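Local coordinates for protein methyltransferase 1 (Methanosarcina barkeri, PDB 2I2X) that catalyses methyl transfer from methanol to the cob(I)amide cofactor of its corrinoid partner protein during methanogenesis, at residues Leu32-Tyr45 against Gly77-Gln89. Numbering follows the deposited sequence.
Sequences LEIGAGYTIPEINY and GFPAIILETEHVQ. With K (potassium ion), chain S.
Pro41 O accepts from Ile82 N, Ile82 O from Ile43 N, and Ile43 O from Glu84 N, each N-to-O distance being 2.9 Å. This is parallel pairing, with Glu42 beside Ile82 and Ile43 beside Leu83.

Apolar packing splits between the two sheet faces. On one, Ile82 carries the load: its CG1 lies 3.5 Å from Leu32 CD2, its CD1 meets Ile40 CG2, and its CG2 sits against the Glu42 carboxylate, with OE2 nearest. Ala80 CB adds to this patch against Leu32 CD1. On the other, Ile43 CG2 touches Ile81 CD1 at 3.6 Å. Strands 40-43 and 80-86, joined by helix 55-76, form a beta-alpha-beta unit of the TIM barrel; the Ile81 face looks to that helix, while the Ile82 face looks into the barrel.

Farther along, Asn44 ND2 donates to Glu84 OE1 (2.9 Å) from above the carboxylate plane, amide and carboxylate being turned 70° apart. Glu84 is salt-bridged to Lys267 and hydrogen-bonded to Thr125, Glu42 likewise to Arg123 and Thr285 respectively; the two bases probably offset the charge of the neighbouring carboxylates. Tyr45 CG is set between the backbone N and the carbonyl carbon (chi1 37°), which swings the ring across strand 80-86 and lays one face over Glu84 O, toward the rim, with CZ 3.2 Å from it; its OH bonds Thr85 OG1 (2.8 Å), which also binds Gln105. A leucine here would probably leave Thr85 without its phenolic partner and the Glu84 carbonyl without its aromatic cover. One water joins Asn44 OD1, Tyr45 N, Glu84 O and Glu86 N; another bridges Tyr45 O and Glu86 OE1. Glu86 OE2 accepts a hydrogen bond from Lys267 and binds potassium at 2.3 Å, with Glu164 and Glu313 as further ligands, close to the zinc site and the corrinoid.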
ATOM      1  N   LEU A  32       0.317  10.180 -24.999  1.00 12.23           N
ATOM      2  CA  LEU A  32      -0.537   9.163 -24.364  1.00 11.73           C
ATOM      3  C   LEU A  32      -1.839   8.881 -25.141  1.00 12.43           C
ATOM      4  O   LEU A  32      -2.439   9.787 -25.755  1.00 13.01           O
ATOM      5  CB  LEU A  32      -0.893   9.551 -22.923  1.00 10.51           C
ATOM      6  CG  LEU A  32      -1.430   8.377 -22.082  1.00  8.96           C
ATOM      7  CD1 LEU A  32      -0.327   7.355 -21.774  1.00  6.13           C
ATOM      8  CD2 LEU A  32      -2.148   8.819 -20.794  1.00  6.34           C
ATOM      9  N   GLU A  33      -2.286   7.631 -25.106  1.00 12.12           N
ATOM     10  CA  GLU A  33      -3.574   7.298 -25.686  1.00 12.37           C
ATOM     11  C   GLU A  33      -4.344   6.365 -24.786  1.00 11.77           C
ATOM     12  O   GLU A  33      -3.779   5.436 -24.188  1.00 11.31           O
ATOM     13  CB  GLU A  33      -3.422   6.720 -27.079  1.00 13.13           C
ATOM     14  CG  GLU A  33      -2.854   7.711 -28.125  1.00 15.51           C
ATOM     15  CD  GLU A  33      -2.733   7.068 -29.492  1.00 20.40           C
ATOM     16  OE1 GLU A  33      -2.971   5.848 -29.571  1.00 20.98           O
ATOM     17  OE2 GLU A  33      -2.414   7.769 -30.489  1.00 23.93           O
ATOM     18  N   ILE A  34      -5.639   6.655 -24.666  1.00 10.85           N
ATOM     19  CA  ILE A  34      -6.491   6.001 -23.682  1.00  9.91           C
ATOM     20  C   ILE A  34      -7.604   5.248 -24.377  1.00  9.35           C
ATOM     21  O   ILE A  34      -8.320   5.830 -25.191  1.00  9.95           O
ATOM     22  CB  ILE A  34      -7.060   7.026 -22.683  1.00  9.83           C
ATOM     23  CG1 ILE A  34      -5.940   7.924 -22.182  1.00  7.31           C
ATOM     24  CG2 ILE A  34      -7.776   6.312 -21.532  1.00  8.85           C
ATOM     25  CD1 ILE A  34      -6.398   9.133 -21.444  1.00  7.42           C
ATOM     26  N   GLY A  35      -7.733   3.959 -24.053  1.00  8.64           N
ATOM     27  CA  GLY A  35      -8.665   3.061 -24.711  1.00  7.32           C
ATOM     28  C   GLY A  35      -8.141   2.639 -26.063  1.00  7.62           C
ATOM     29  O   GLY A  35      -8.894   2.157 -26.912  1.00  8.42           O
ATOM     30  N   ALA A  36      -6.835   2.786 -26.253  1.00  7.36           N
ATOM     31  CA  ALA A  36      -6.167   2.509 -27.530  1.00  6.71           C
ATOM     32  C   ALA A  36      -5.444   1.143 -27.643  1.00  6.20           C
ATOM     33  O   ALA A  36      -4.571   0.971 -28.495  1.00  6.12           O
ATOM     34  CB  ALA A  36      -5.160   3.657 -27.840  1.00  6.89           C
ATOM     35  N   GLY A  37      -5.793   0.161 -26.829  1.00  5.26           N
ATOM     36  CA  GLY A  37      -5.054  -1.098 -26.914  1.00  4.96           C
ATOM     37  C   GLY A  37      -4.054  -1.273 -25.765  1.00  5.65           C
ATOM     38  O   GLY A  37      -3.184  -2.093 -25.863  1.00  5.50           O
ATOM     39  N   TYR A  38      -4.169  -0.479 -24.690  1.00  5.63           N
ATOM     40  CA  TYR A  38      -3.390  -0.717 -23.468  1.00  6.53           C
ATOM     41  C   TYR A  38      -3.977  -0.020 -22.232  1.00  6.49           C
ATOM     42  O   TYR A  38      -4.399   1.134 -22.322  1.00  6.74           O
ATOM     43  CB  TYR A  38      -1.906  -0.340 -23.633  1.00  5.75           C
ATOM     44  CG  TYR A  38      -1.612   1.104 -23.975  1.00  4.29           C
ATOM     45  CD1 TYR A  38      -1.500   1.527 -25.302  1.00  2.13           C
ATOM     46  CD2 TYR A  38      -1.426   2.039 -22.970  1.00  3.20           C
ATOM     47  CE1 TYR A  38      -1.205   2.865 -25.613  1.00  2.00           C
ATOM     48  CE2 TYR A  38      -1.126   3.377 -23.259  1.00  4.00           C
ATOM     49  CZ  TYR A  38      -1.012   3.788 -24.582  1.00  4.80           C
ATOM     50  OH  TYR A  38      -0.666   5.114 -24.833  1.00  4.75           O
ATOM     51  N   THR A  39      -3.974  -0.719 -21.096  1.00  5.76           N
ATOM     52  CA  THR A  39      -4.405  -0.122 -19.839  1.00  5.84           C
ATOM     53  C   THR A  39      -3.310   0.790 -19.295  1.00  6.62           C
ATOM     54  O   THR A  39      -2.127   0.574 -19.566  1.00  7.10           O
ATOM     55  CB  THR A  39      -4.749  -1.196 -18.796  1.00  5.94           C
ATOM     56  OG1 THR A  39      -3.601  -2.037 -18.578  1.00  5.58           O
ATOM     57  CG2 THR A  39      -5.944  -2.051 -19.260  1.00  2.18           C
ATOM     58  N   ILE A  40      -3.696   1.812 -18.538  1.00  7.18           N
ATOM     59  CA  ILE A  40      -2.730   2.775 -17.998  1.00  6.97           C
ATOM     60  C   ILE A  40      -2.937   2.973 -16.502  1.00  7.48           C
ATOM     61  O   ILE A  40      -4.077   3.187 -16.063  1.00  8.01           O
ATOM     62  CB  ILE A  40      -2.873   4.149 -18.643  1.00  6.72           C
ATOM     63  CG1 ILE A  40      -2.700   4.076 -20.157  1.00  5.67           C
ATOM     64  CG2 ILE A  40      -1.848   5.097 -18.089  1.00  5.30           C
ATOM     65  CD1 ILE A  40      -3.526   5.135 -20.865  1.00  5.68           C
ATOM     66  N   PRO A  41      -1.840   2.913 -15.708  1.00  7.09           N
ATOM     67  CA  PRO A  41      -2.030   3.207 -14.284  1.00  6.34           C
ATOM     68  C   PRO A  41      -2.273   4.692 -14.064  1.00  5.90           C
ATOM     69  O   PRO A  41      -1.694   5.526 -14.756  1.00  5.48           O
ATOM     70  CB  PRO A  41      -0.703   2.757 -13.650  1.00  5.82           C
ATOM     71  CG  PRO A  41       0.312   2.894 -14.760  1.00  4.99           C
ATOM     72  CD  PRO A  41      -0.434   2.597 -16.038  1.00  6.30           C
ATOM     73  N   GLU A  42      -3.123   5.008 -13.091  1.00  6.51           N
ATOM     74  CA  GLU A  42      -3.459   6.390 -12.736  1.00  6.81           C
ATOM     75  C   GLU A  42      -3.248   6.538 -11.231  1.00  7.20           C
ATOM     76  O   GLU A  42      -4.012   5.988 -10.423  1.00  7.70           O
ATOM     77  CB  GLU A  42      -4.912   6.727 -13.133  1.00  5.73           C
ATOM     78  CG  GLU A  42      -5.405   8.172 -12.758  1.00  8.15           C
ATOM     79  CD  GLU A  42      -6.583   8.731 -13.659  1.00 12.68           C
ATOM     80  OE1 GLU A  42      -7.433   7.964 -14.201  1.00 11.96           O
ATOM     81  OE2 GLU A  42      -6.645   9.966 -13.847  1.00 12.48           O
ATOM     82  N   ILE A  43      -2.217   7.273 -10.845  1.00  7.40           N
ATOM     83  CA  ILE A  43      -1.889   7.381  -9.427  1.00  8.49           C
ATOM     84  C   ILE A  43      -2.518   8.636  -8.792  1.00  9.41           C
ATOM     85  O   ILE A  43      -2.494   9.730  -9.376  1.00  8.92           O
ATOM     86  CB  ILE A  43      -0.343   7.303  -9.181  1.00  8.06           C
ATOM     87  CG1 ILE A  43      -0.006   7.311  -7.684  1.00  7.31           C
ATOM     88  CG2 ILE A  43       0.382   8.424  -9.954  1.00  7.07           C
ATOM     89  CD1 ILE A  43      -0.299   5.996  -6.920  1.00  5.06           C
ATOM     90  N   ASN A  44      -3.077   8.438  -7.596  1.00 10.08           N
ATOM     91  CA  ASN A  44      -3.717   9.488  -6.808  1.00 11.10           C
ATOM     92  C   ASN A  44      -2.979   9.659  -5.498  1.00 11.66           C
ATOM     93  O   ASN A  44      -2.168   8.799  -5.142  1.00 11.30           O
ATOM     94  CB  ASN A  44      -5.177   9.158  -6.568  1.00 11.09           C
ATOM     95  CG  ASN A  44      -6.057   9.652  -7.694  1.00 13.29           C
ATOM     96  OD1 ASN A  44      -6.449  10.821  -7.715  1.00 15.97           O
ATOM     97  ND2 ASN A  44      -6.334   8.784  -8.661  1.00 12.21           N
ATOM     98  N   TYR A  45      -3.237  10.771  -4.809  1.00 11.98           N
ATOM     99  CA  TYR A  45      -2.416  11.214  -3.668  1.00 13.02           C
ATOM    100  C   TYR A  45      -3.061  12.428  -3.005  1.00 13.83           C
ATOM    101  O   TYR A  45      -3.771  13.168  -3.662  1.00 14.44           O
ATOM    102  CB  TYR A  45      -1.002  11.608  -4.124  1.00 12.26           C
ATOM    103  CG  TYR A  45      -0.987  12.306  -5.479  1.00 11.42           C
ATOM    104  CD1 TYR A  45      -1.191  13.668  -5.591  1.00  8.96           C
ATOM    105  CD2 TYR A  45      -0.770  11.582  -6.645  1.00  8.68           C
ATOM    106  CE1 TYR A  45      -1.182  14.284  -6.845  1.00 10.24           C
ATOM    107  CE2 TYR A  45      -0.762  12.179  -7.871  1.00  8.48           C
ATOM    108  CZ  TYR A  45      -0.965  13.524  -7.975  1.00  8.82           C
ATOM    109  OH  TYR A  45      -0.948  14.094  -9.222  1.00  9.21           O
ATOM    110  N   GLY A  77      10.719   0.282 -15.498  1.00  4.15           N
ATOM    111  CA  GLY A  77      10.517   0.043 -16.928  1.00  4.22           C
ATOM    112  C   GLY A  77       9.094   0.237 -17.428  1.00  4.55           C
ATOM    113  O   GLY A  77       8.747  -0.210 -18.516  1.00  4.65           O
ATOM    114  N   PHE A  78       8.260   0.903 -16.650  1.00  4.93           N
ATOM    115  CA  PHE A  78       6.854   1.074 -17.063  1.00  5.67           C
ATOM    116  C   PHE A  78       6.731   2.090 -18.192  1.00  5.66           C
ATOM    117  O   PHE A  78       7.347   3.154 -18.126  1.00  6.62           O
ATOM    118  CB  PHE A  78       5.978   1.417 -15.856  1.00  4.83           C
ATOM    119  CG  PHE A  78       5.928   0.313 -14.829  1.00  5.87           C
ATOM    120  CD1 PHE A  78       5.582  -0.993 -15.209  1.00  4.65           C
ATOM    121  CD2 PHE A  78       6.254   0.559 -13.481  1.00  6.86           C
ATOM    122  CE1 PHE A  78       5.522  -2.007 -14.280  1.00  2.17           C
ATOM    123  CE2 PHE A  78       6.190  -0.457 -12.536  1.00  2.44           C
ATOM    124  CZ  PHE A  78       5.816  -1.737 -12.935  1.00  2.25           C
ATOM    125  N   PRO A  79       5.979   1.758 -19.248  1.00  5.92           N
ATOM    126  CA  PRO A  79       5.925   2.627 -20.436  1.00  6.61           C
ATOM    127  C   PRO A  79       4.952   3.827 -20.370  1.00  5.92           C
ATOM    128  O   PRO A  79       5.026   4.701 -21.236  1.00  5.95           O
ATOM    129  CB  PRO A  79       5.454   1.656 -21.546  1.00  6.33           C
ATOM    130  CG  PRO A  79       4.477   0.796 -20.840  1.00  6.15           C
ATOM    131  CD  PRO A  79       5.144   0.557 -19.445  1.00  6.74           C
ATOM    132  N   ALA A  80       4.046   3.852 -19.392  1.00  5.41           N
ATOM    133  CA  ALA A  80       3.009   4.913 -19.328  1.00  5.55           C
ATOM    134  C   ALA A  80       2.440   5.158 -17.930  1.00  5.77           C
ATOM    135  O   ALA A  80       2.432   4.279 -17.060  1.00  5.76           O
ATOM    136  CB  ALA A  80       1.871   4.628 -20.313  1.00  4.60           C
ATOM    137  N   ILE A  81       1.972   6.371 -17.702  1.00  5.69           N
ATOM    138  CA  ILE A  81       1.423   6.673 -16.413  1.00  5.63           C
ATOM    139  C   ILE A  81       0.581   7.946 -16.460  1.00  5.76           C
ATOM    140  O   ILE A  81       0.929   8.883 -17.178  1.00  5.97           O
ATOM    141  CB  ILE A  81       2.561   6.743 -15.356  1.00  5.67           C
ATOM    142  CG1 ILE A  81       2.006   6.576 -13.924  1.00  6.96           C
ATOM    143  CG2 ILE A  81       3.476   7.916 -15.575  1.00  3.48           C
ATOM    144  CD1 ILE A  81       1.708   7.817 -13.294  1.00 11.38           C
ATOM    145  N   ILE A  82      -0.508   7.983 -15.696  1.00  5.05           N
ATOM    146  CA  ILE A  82      -1.289   9.219 -15.552  1.00  5.22           C
ATOM    147  C   ILE A  82      -1.216   9.644 -14.090  1.00  5.59           C
ATOM    148  O   ILE A  82      -1.377   8.792 -13.200  1.00  5.92           O
ATOM    149  CB  ILE A  82      -2.766   8.986 -15.899  1.00  4.95           C
ATOM    150  CG1 ILE A  82      -2.922   8.709 -17.396  1.00  4.37           C
ATOM    151  CG2 ILE A  82      -3.605  10.170 -15.461  1.00  5.14           C
ATOM    152  CD1 ILE A  82      -4.266   8.054 -17.789  1.00  2.45           C
ATOM    153  N   LEU A  83      -0.962  10.929 -13.833  1.00  5.15           N
ATOM    154  CA  LEU A  83      -1.069  11.465 -12.470  1.00  5.06           C
ATOM    155  C   LEU A  83      -2.410  12.193 -12.305  1.00  5.56           C
ATOM    156  O   LEU A  83      -2.801  13.022 -13.149  1.00  4.91           O
ATOM    157  CB  LEU A  83       0.107  12.402 -12.151  1.00  5.01           C
ATOM    158  CG  LEU A  83       1.531  11.791 -12.008  1.00  6.34           C
ATOM    159  CD1 LEU A  83       2.311  11.538 -13.355  1.00  2.08           C
ATOM    160  CD2 LEU A  83       2.385  12.628 -11.035  1.00  3.55           C
ATOM    161  N   GLU A  84      -3.137  11.870 -11.243  1.00  6.22           N
ATOM    162  CA  GLU A  84      -4.337  12.601 -10.957  1.00  7.52           C
ATOM    163  C   GLU A  84      -4.203  13.417  -9.670  1.00  8.47           C
ATOM    164  O   GLU A  84      -4.027  12.849  -8.577  1.00  9.12           O
ATOM    165  CB  GLU A  84      -5.581  11.700 -10.898  1.00  7.53           C
ATOM    166  CG  GLU A  84      -6.838  12.521 -10.474  1.00  8.50           C
ATOM    167  CD  GLU A  84      -8.093  11.726 -10.243  1.00 11.43           C
ATOM    168  OE1 GLU A  84      -8.058  10.473 -10.273  1.00 13.13           O
ATOM    169  OE2 GLU A  84      -9.139  12.370 -10.013  1.00 12.87           O
ATOM    170  N   THR A  85      -4.336  14.735  -9.804  1.00  8.56           N
ATOM    171  CA  THR A  85      -4.370  15.645  -8.662  1.00  9.79           C
ATOM    172  C   THR A  85      -5.801  16.048  -8.327  1.00 10.14           C
ATOM    173  O   THR A  85      -6.429  16.808  -9.071  1.00 10.18           O
ATOM    174  CB  THR A  85      -3.536  16.928  -8.936  1.00  9.77           C
ATOM    175  OG1 THR A  85      -2.225  16.556  -9.395  1.00 12.76           O
ATOM    176  CG2 THR A  85      -3.392  17.771  -7.695  1.00  8.99           C
ATOM    177  N   GLU A  86      -6.320  15.534  -7.216  1.00 10.83           N
ATOM    178  CA  GLU A  86      -7.612  15.972  -6.709  1.00 12.12           C
ATOM    179  C   GLU A  86      -7.421  17.186  -5.866  1.00 12.62           C
ATOM    180  O   GLU A  86      -6.944  17.070  -4.763  1.00 13.22           O
ATOM    181  CB  GLU A  86      -8.265  14.896  -5.856  1.00 11.88           C
ATOM    182  CG  GLU A  86      -8.602  13.666  -6.665  1.00 15.57           C
ATOM    183  CD  GLU A  86      -9.320  12.609  -5.880  1.00 17.92           C
ATOM    184  OE1 GLU A  86      -8.779  12.117  -4.864  1.00 20.58           O
ATOM    185  OE2 GLU A  86     -10.443  12.241  -6.292  1.00 19.46           O
ATOM    186  N   HIS A  87      -7.836  18.347  -6.360  1.00 13.59           N
ATOM    187  CA  HIS A  87      -7.721  19.604  -5.612  1.00 14.09           C
ATOM    188  C   HIS A  87      -8.095  19.466  -4.142  1.00 15.15           C
ATOM    189  O   HIS A  87      -9.149  18.960  -3.832  1.00 15.67           O
ATOM    190  CB  HIS A  87      -8.569  20.693  -6.272  1.00 12.62           C
ATOM    191  CG  HIS A  87      -7.979  21.239  -7.536  1.00 12.51           C
ATOM    192  ND1 HIS A  87      -8.304  22.483  -8.032  1.00 12.82           N
ATOM    193  CD2 HIS A  87      -7.062  20.725  -8.396  1.00 12.15           C
ATOM    194  CE1 HIS A  87      -7.630  22.705  -9.149  1.00 11.24           C
ATOM    195  NE2 HIS A  87      -6.873  21.654  -9.394  1.00 11.41           N
ATOM    196  N   VAL A  88      -7.201  19.862  -3.238  1.00 16.70           N
ATOM    197  CA  VAL A  88      -7.631  20.309  -1.904  1.00 17.73           C
ATOM    198  C   VAL A  88      -8.458  21.583  -2.125  1.00 18.99           C
ATOM    199  O   VAL A  88      -8.261  22.288  -3.120  1.00 19.36           O
ATOM    200  CB  VAL A  88      -6.451  20.624  -0.937  1.00 17.49           C
ATOM    201  CG1 VAL A  88      -5.640  19.376  -0.638  1.00 16.01           C
ATOM    202  CG2 VAL A  88      -5.586  21.732  -1.485  1.00 15.73           C
ATOM    203  N   GLN A  89      -9.362  21.897  -1.204  1.00 20.77           N
ATOM    204  CA  GLN A  89     -10.372  22.945  -1.459  1.00 21.96           C
ATOM    205  C   GLN A  89      -9.718  24.267  -1.844  1.00 22.18           C
ATOM    206  O   GLN A  89     -10.217  24.987  -2.734  1.00 22.88           O
ATOM    207  CB  GLN A  89     -11.320  23.114  -0.266  1.00 22.25           C
ATOM    208  CG  GLN A  89     -10.633  23.545   1.051  1.00 25.97           C
ATOM    209  CD  GLN A  89     -10.301  25.058   1.109  1.00 30.67           C
ATOM    210  OE1 GLN A  89     -10.886  25.887   0.374  1.00 30.26           O
ATOM    211  NE2 GLN A  89      -9.349  25.413   1.975  1.00 30.47           N
TER
HETATM  212  K     K S 511     -12.022  11.157  -4.941  0.70 23.46           K
HETATM  213  O   HOH W   1      -5.242  12.737  -6.218  1.00  3.62           O
HETATM  214  O   HOH W   2      -6.556  12.186  -3.472  1.00  9.07           O